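Local coordinates for translation initiation factor eif-2b-like protein (Chaetomium thermophilum, PDB 4ZEO) that probably serves translation initiation as the delta regulatory subunit of eIF2B, the guanine nucleotide exchange factor for eIF2, at residues T374-M379 / L425-H430; T312-P317 / P340-L345. All coordinates share one frame; numbering follows the deposited sequence.

Interaction 1. Residues T374-M379 / L425-H430; sequences TADVAM and LFDNTH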
loop_
_atom_site.group_PDB
_atom_site.type_symbol
_atom_site.label_atom_id
_atom_site.label_comp_id
_atom_site.label_asym_id
_atom_site.label_seq_id
_atom_site.Cartn_x
_atom_site.Cartn_y
_atom_site.Cartn_z
ATOM N N THR A 374 -12.828 8.998 3.130
ATOM C CA THR A 374 -11.953 9.510 2.072
ATOM C C THR A 374 -12.764 10.051 0.895
ATOM O O THR A 374 -12.434 11.101 0.322
ATOM C CB THR A 374 -10.996 8.411 1.551
ATOM O OG1 THR A 374 -10.116 8.015 2.607
ATOM C CG2 THR A 374 -10.162 8.899 0.349
ATOM N N ALA A 375 -13.829 9.323 0.545
ATOM C CA ALA A 375 -14.708 9.690 -0.558
ATOM C C ALA A 375 -15.395 11.033 -0.326
ATOM O O ALA A 375 -15.534 11.824 -1.256
ATOM C CB ALA A 375 -15.754 8.608 -0.791
ATOM N N ASP A 376 -15.812 11.292 0.912
ATOM C CA ASP A 376 -16.477 12.559 1.214
ATOM C C ASP A 376 -15.512 13.717 0.995
ATOM O O ASP A 376 -15.899 14.752 0.448
ATOM C CB ASP A 376 -17.033 12.556 2.636
ATOM C CG ASP A 376 -17.998 11.426 2.863
ATOM O OD1 ASP A 376 -19.175 11.549 2.484
ATOM O OD2 ASP A 376 -17.581 10.383 3.384
ATOM N N VAL A 377 -14.259 13.525 1.404
ATOM C CA VAL A 377 -13.216 14.529 1.214
ATOM C C VAL A 377 -12.958 14.803 -0.278
ATOM O O VAL A 377 -12.963 15.963 -0.704
ATOM C CB VAL A 377 -11.894 14.086 1.879
ATOM C CG1 VAL A 377 -10.801 15.136 1.682
ATOM C CG2 VAL A 377 -12.117 13.845 3.351
ATOM N N ALA A 378 -12.775 13.739 -1.064
ATOM C CA ALA A 378 -12.559 13.852 -2.510
ATOM C C ALA A 378 -13.771 14.467 -3.237
ATOM O O ALA A 378 -13.615 15.257 -4.163
ATOM C CB ALA A 378 -12.223 12.492 -3.113
ATOM N N MET A 379 -14.975 14.073 -2.849
ATOM C CA MET A 379 -16.172 14.655 -3.448
ATOM C C MET A 379 -16.301 16.154 -3.155
ATOM O O MET A 379 -16.632 16.945 -4.045
ATOM C CB MET A 379 -17.423 13.930 -2.958
ATOM C CG MET A 379 -17.605 12.530 -3.563
ATOM S SD MET A 379 -19.170 11.724 -3.134
ATOM C CE MET A 379 -18.884 11.362 -1.411
ATOM N N LEU A 425 -15.045 -0.752 6.960
ATOM C CA LEU A 425 -14.342 0.476 7.298
ATOM C C LEU A 425 -13.599 1.096 6.102
ATOM O O LEU A 425 -12.696 1.914 6.267
ATOM C CB LEU A 425 -13.392 0.185 8.464
ATOM C CG LEU A 425 -12.399 -0.966 8.275
ATOM C CD1 LEU A 425 -11.126 -0.495 7.565
ATOM C CD2 LEU A 425 -12.068 -1.612 9.606
ATOM N N PHE A 426 -14.035 0.727 4.905
ATOM C CA PHE A 426 -13.498 1.259 3.663
ATOM C C PHE A 426 -14.635 1.878 2.876
ATOM O O PHE A 426 -15.780 1.456 3.026
ATOM C CB PHE A 426 -12.829 0.155 2.833
ATOM C CG PHE A 426 -11.540 -0.352 3.409
ATOM C CD1 PHE A 426 -10.430 0.482 3.508
ATOM C CD2 PHE A 426 -11.446 -1.662 3.890
ATOM C CE1 PHE A 426 -9.245 0.021 4.055
ATOM C CE2 PHE A 426 -10.257 -2.134 4.439
ATOM C CZ PHE A 426 -9.153 -1.288 4.518
ATOM N N ASP A 427 -14.340 2.900 2.076
ATOM C CA ASP A 427 -15.339 3.395 1.134
ATOM C C ASP A 427 -14.701 3.503 -0.267
ATOM O O ASP A 427 -13.490 3.322 -0.438
ATOM C CB ASP A 427 -15.971 4.726 1.601
ATOM C CG ASP A 427 -14.995 5.913 1.612
ATOM O OD1 ASP A 427 -13.903 5.844 1.023
ATOM O OD2 ASP A 427 -15.335 6.942 2.227
ATOM N N ASN A 428 -15.521 3.774 -1.271
ATOM C CA ASN A 428 -15.041 3.861 -2.634
ATOM C C ASN A 428 -15.030 5.272 -3.188
ATOM O O ASN A 428 -16.060 5.943 -3.216
ATOM C CB ASN A 428 -15.896 2.969 -3.518
ATOM C CG ASN A 428 -15.331 2.816 -4.895
ATOM O OD1 ASN A 428 -15.878 3.356 -5.858
ATOM N ND2 ASN A 428 -14.202 2.115 -5.007
ATOM N N THR A 429 -13.870 5.733 -3.641
ATOM C CA THR A 429 -13.835 7.042 -4.276
ATOM C C THR A 429 -13.818 6.870 -5.787
ATOM O O THR A 429 -12.804 6.438 -6.359
ATOM C CB THR A 429 -12.612 7.895 -3.823
ATOM O OG1 THR A 429 -12.670 8.140 -2.405
ATOM C CG2 THR A 429 -12.613 9.236 -4.546
ATOM N N HIS A 430 -14.926 7.257 -6.437
ATOM C CA HIS A 430 -15.078 7.120 -7.894
ATOM C C HIS A 430 -14.011 7.978 -8.577
ATOM O O HIS A 430 -13.653 9.034 -8.064
ATOM C CB HIS A 430 -16.466 7.567 -8.327
ATOM C CG HIS A 430 -16.813 7.194 -9.734
ATOM N ND1 HIS A 430 -16.315 7.880 -10.822
ATOM C CD2 HIS A 430 -17.663 6.266 -10.234
ATOM C CE1 HIS A 430 -16.797 7.352 -11.932
ATOM N NE2 HIS A 430 -17.626 6.378 -11.602
#
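Asp427 and Thr429 both reach from strand 426-429 to the first turn of helix 374-384, meeting it around the Ala375 methyl. The one hydrogen bond between the segments is Ala375 N to Asp427 OD2, 3.3 Å long and fairly straight at 157°. The N-H arrives on the syn side of the carboxylate oxygen, 29° out of the carboxylate plane. With chi1 at 67°, CG lies between the backbone N and the carbonyl carbon of Asp427, which swings the carboxylate across to the helix start. OD2 also accepts from Gly373 N, so two backbone N-H groups grip one oxygen. The location at a helix N-terminus would favour the negative charge, whereas Asp376 OD2, 4.3 Å from Asp427 OD2, probably opposes it. With an asparagine in place of Asp427, these N-H groups would probably be held less firmly, since the negative charge facing the helix start would be lost.

Thr429 divides its two branches. Its OG1 lies against the Ala375 backbone, 3.2 Å from Ala375 CA, and 3.8 Å from Thr374 CG2, the two threonine side chains crossing at about a right angle. Its CG2 instead meets the Ala378 CB at 3.6 Å, one turn along from Thr374. Ala375 CB touches both strand side chains, 3.5 Å from Asp427 OD2 and from Thr429 OG1. Small side chains on this helix face permit close approach: the axes come within 7.5 Å.

Thr374 OG1 bonds back to Pro371 O, tying the helix start to the preceding strand. Strand 426-429 is an edge of a three-stranded antiparallel sheet and pairs with strand 368-371. Thr374 and Ala378 also touch Leu357 of strand 354-358, which places the helix between this small sheet and the parallel one.

Interaction 2. Residues T312-P317 / P340-L345; sequences TVLDDP and PNLGGL
Leu314 turns CG anti to its carbonyl carbon (chi1 -59°), while Leu345 sends CG anti to the backbone N (chi1 -162°), and these different settings bring Leu314 CD1 and Leu345 CD1 to 3.9 Å. The two side chains cross at about a right angle. Leu342 supplies the other apolar contact, its CD2 methyl resting 4.0 Å from Leu314 CB.

Beyond the leucines the meeting is mostly with backbone. Asn341 CA approaches Asp315 O at 3.3 Å in a CA-H...O contact with 134° at the hydrogen. Pro340 O lies 3.6 Å from Asp315 CB and 3.6 Å from Pro317 CD, so the proline ring and the aspartate side chain both pack against one carbonyl. Local bonds help shape 340-345: Asn341 OD1 accepts from Gly343 N at 3.0 Å in an Asx turn, and a type II turn from Leu342 to Leu345 leads into helix 345-348.

Asp315 OD1 bonds to Tyr338 OH, adding a side-chain link to the end of strand 336-338. Strands 310-314 and 336-338 are parallel neighbours joined through helix 321-331, a beta-alpha-beta crossover; the contact gathers the loops leaving their C-terminal ends, with Leu314 also packing on Val287 of strand 285-289.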
loop_
_atom_site.group_PDB
_atom_site.type_symbol
_atom_site.label_atom_id
_atom_site.label_comp_id
_atom_site.label_asym_id
_atom_site.label_seq_id
_atom_site.Cartn_x
_atom_site.Cartn_y
_atom_site.Cartn_z
ATOM N N THR A 312 -3.861 20.885 6.396
ATOM C CA THR A 312 -5.090 20.649 7.113
ATOM C C THR A 312 -5.272 19.153 7.191
ATOM O O THR A 312 -5.266 18.465 6.179
ATOM C CB THR A 312 -6.315 21.319 6.429
ATOM O OG1 THR A 312 -6.209 22.740 6.547
ATOM C CG2 THR A 312 -7.625 20.869 7.082
ATOM N N VAL A 313 -5.389 18.643 8.409
ATOM C CA VAL A 313 -5.599 17.220 8.604
ATOM C C VAL A 313 -6.992 16.962 9.131
ATOM O O VAL A 313 -7.364 17.422 10.210
ATOM C CB VAL A 313 -4.552 16.613 9.558
ATOM C CG1 VAL A 313 -4.778 15.118 9.698
ATOM C CG2 VAL A 313 -3.151 16.878 9.025
ATOM N N LEU A 314 -7.757 16.223 8.341
ATOM C CA LEU A 314 -9.122 15.878 8.681
ATOM C C LEU A 314 -9.104 14.452 9.222
ATOM O O LEU A 314 -8.172 13.701 8.913
ATOM C CB LEU A 314 -10.017 15.997 7.447
ATOM C CG LEU A 314 -10.114 17.357 6.734
ATOM C CD1 LEU A 314 -10.785 17.210 5.377
ATOM C CD2 LEU A 314 -10.887 18.341 7.558
ATOM N N ASP A 315 -10.076 14.067 10.053
ATOM C CA ASP A 315 -10.010 12.723 10.612
ATOM C C ASP A 315 -11.346 12.020 10.709
ATOM O O ASP A 315 -12.403 12.615 10.488
ATOM C CB ASP A 315 -9.380 12.745 12.007
ATOM C CG ASP A 315 -8.349 11.621 12.208
ATOM O OD1 ASP A 315 -7.600 11.704 13.199
ATOM O OD2 ASP A 315 -8.300 10.656 11.400
ATOM N N ASP A 316 -11.268 10.725 11.001
ATOM C CA ASP A 316 -12.409 9.909 11.382
ATOM C C ASP A 316 -12.436 9.943 12.911
ATOM O O ASP A 316 -11.464 9.535 13.544
ATOM C CB ASP A 316 -12.242 8.480 10.842
ATOM C CG ASP A 316 -13.431 7.568 11.139
ATOM O OD1 ASP A 316 -14.130 7.735 12.159
ATOM O OD2 ASP A 316 -13.642 6.632 10.350
ATOM N N PRO A 317 -13.554 10.391 13.509
ATOM C CA PRO A 317 -13.679 10.555 14.960
ATOM C C PRO A 317 -13.490 9.240 15.711
ATOM O O PRO A 317 -13.152 9.250 16.892
ATOM C CB PRO A 317 -15.099 11.108 15.126
ATOM C CG PRO A 317 -15.825 10.596 13.937
ATOM C CD PRO A 317 -14.817 10.741 12.836
ATOM N N PRO A 340 -10.884 16.592 14.147
ATOM C CA PRO A 340 -11.199 15.207 14.512
ATOM C C PRO A 340 -12.281 14.590 13.634
ATOM O O PRO A 340 -12.480 13.386 13.670
ATOM C CB PRO A 340 -11.696 15.336 15.954
ATOM C CG PRO A 340 -12.222 16.699 16.028
ATOM C CD PRO A 340 -11.260 17.520 15.222
ATOM N N ASN A 341 -13.012 15.420 12.901
ATOM C CA ASN A 341 -14.139 14.950 12.102
ATOM C C ASN A 341 -14.252 15.608 10.738
ATOM O O ASN A 341 -13.422 16.424 10.363
ATOM C CB ASN A 341 -15.436 15.159 12.862
ATOM C CG ASN A 341 -15.542 16.549 13.430
ATOM O OD1 ASN A 341 -15.538 17.535 12.693
ATOM N ND2 ASN A 341 -15.681 16.637 14.749
ATOM N N LEU A 342 -15.278 15.222 9.992
ATOM C CA LEU A 342 -15.569 15.809 8.686
ATOM C C LEU A 342 -16.656 16.890 8.782
ATOM O O LEU A 342 -17.346 17.172 7.813
ATOM C CB LEU A 342 -15.990 14.713 7.701
ATOM C CG LEU A 342 -14.902 13.692 7.337
ATOM C CD1 LEU A 342 -15.345 12.780 6.191
ATOM C CD2 LEU A 342 -13.598 14.377 6.977
ATOM N N GLY A 343 -16.861 17.453 9.968
ATOM C CA GLY A 343 -17.844 18.508 10.124
ATOM C C GLY A 343 -17.395 19.777 9.419
ATOM O O GLY A 343 -16.215 20.125 9.459
ATOM N N GLY A 344 -18.334 20.463 8.767
ATOM C CA GLY A 344 -18.045 21.693 8.050
ATOM C C GLY A 344 -17.038 21.469 6.935
ATOM O O GLY A 344 -16.130 22.281 6.717
ATOM N N LEU A 345 -17.216 20.374 6.208
ATOM C CA LEU A 345 -16.263 19.955 5.185
ATOM C C LEU A 345 -16.004 20.962 4.063
ATOM O O LEU A 345 -14.856 21.188 3.687
ATOM C CB LEU A 345 -16.764 18.653 4.572
ATOM C CG LEU A 345 -15.808 17.772 3.796
ATOM C CD1 LEU A 345 -14.547 17.541 4.538
ATOM C CD2 LEU A 345 -16.513 16.485 3.523
#

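Overall arrangement
Interaction 2 (312-317 with 340-345) closes before interaction 1 (374-379 with 425-430) opens, so the two follow in series along the chain. Their centres are 13 Å apart, and they touch through helix 374-384: Val377 CG2 lies 4.0 Å from Leu342 CD2, and Asp376 CB lies 3.9 Å from Leu342 CD1. The helix thus presents one side to strand 426-429 of the antiparallel sheet and another to the loops leaving the six-stranded parallel sheet. Both contacts belong to the Rossmann-like part of this eIF2B alpha/beta/delta family member, where this shared helix lies between the small sheet and the large one.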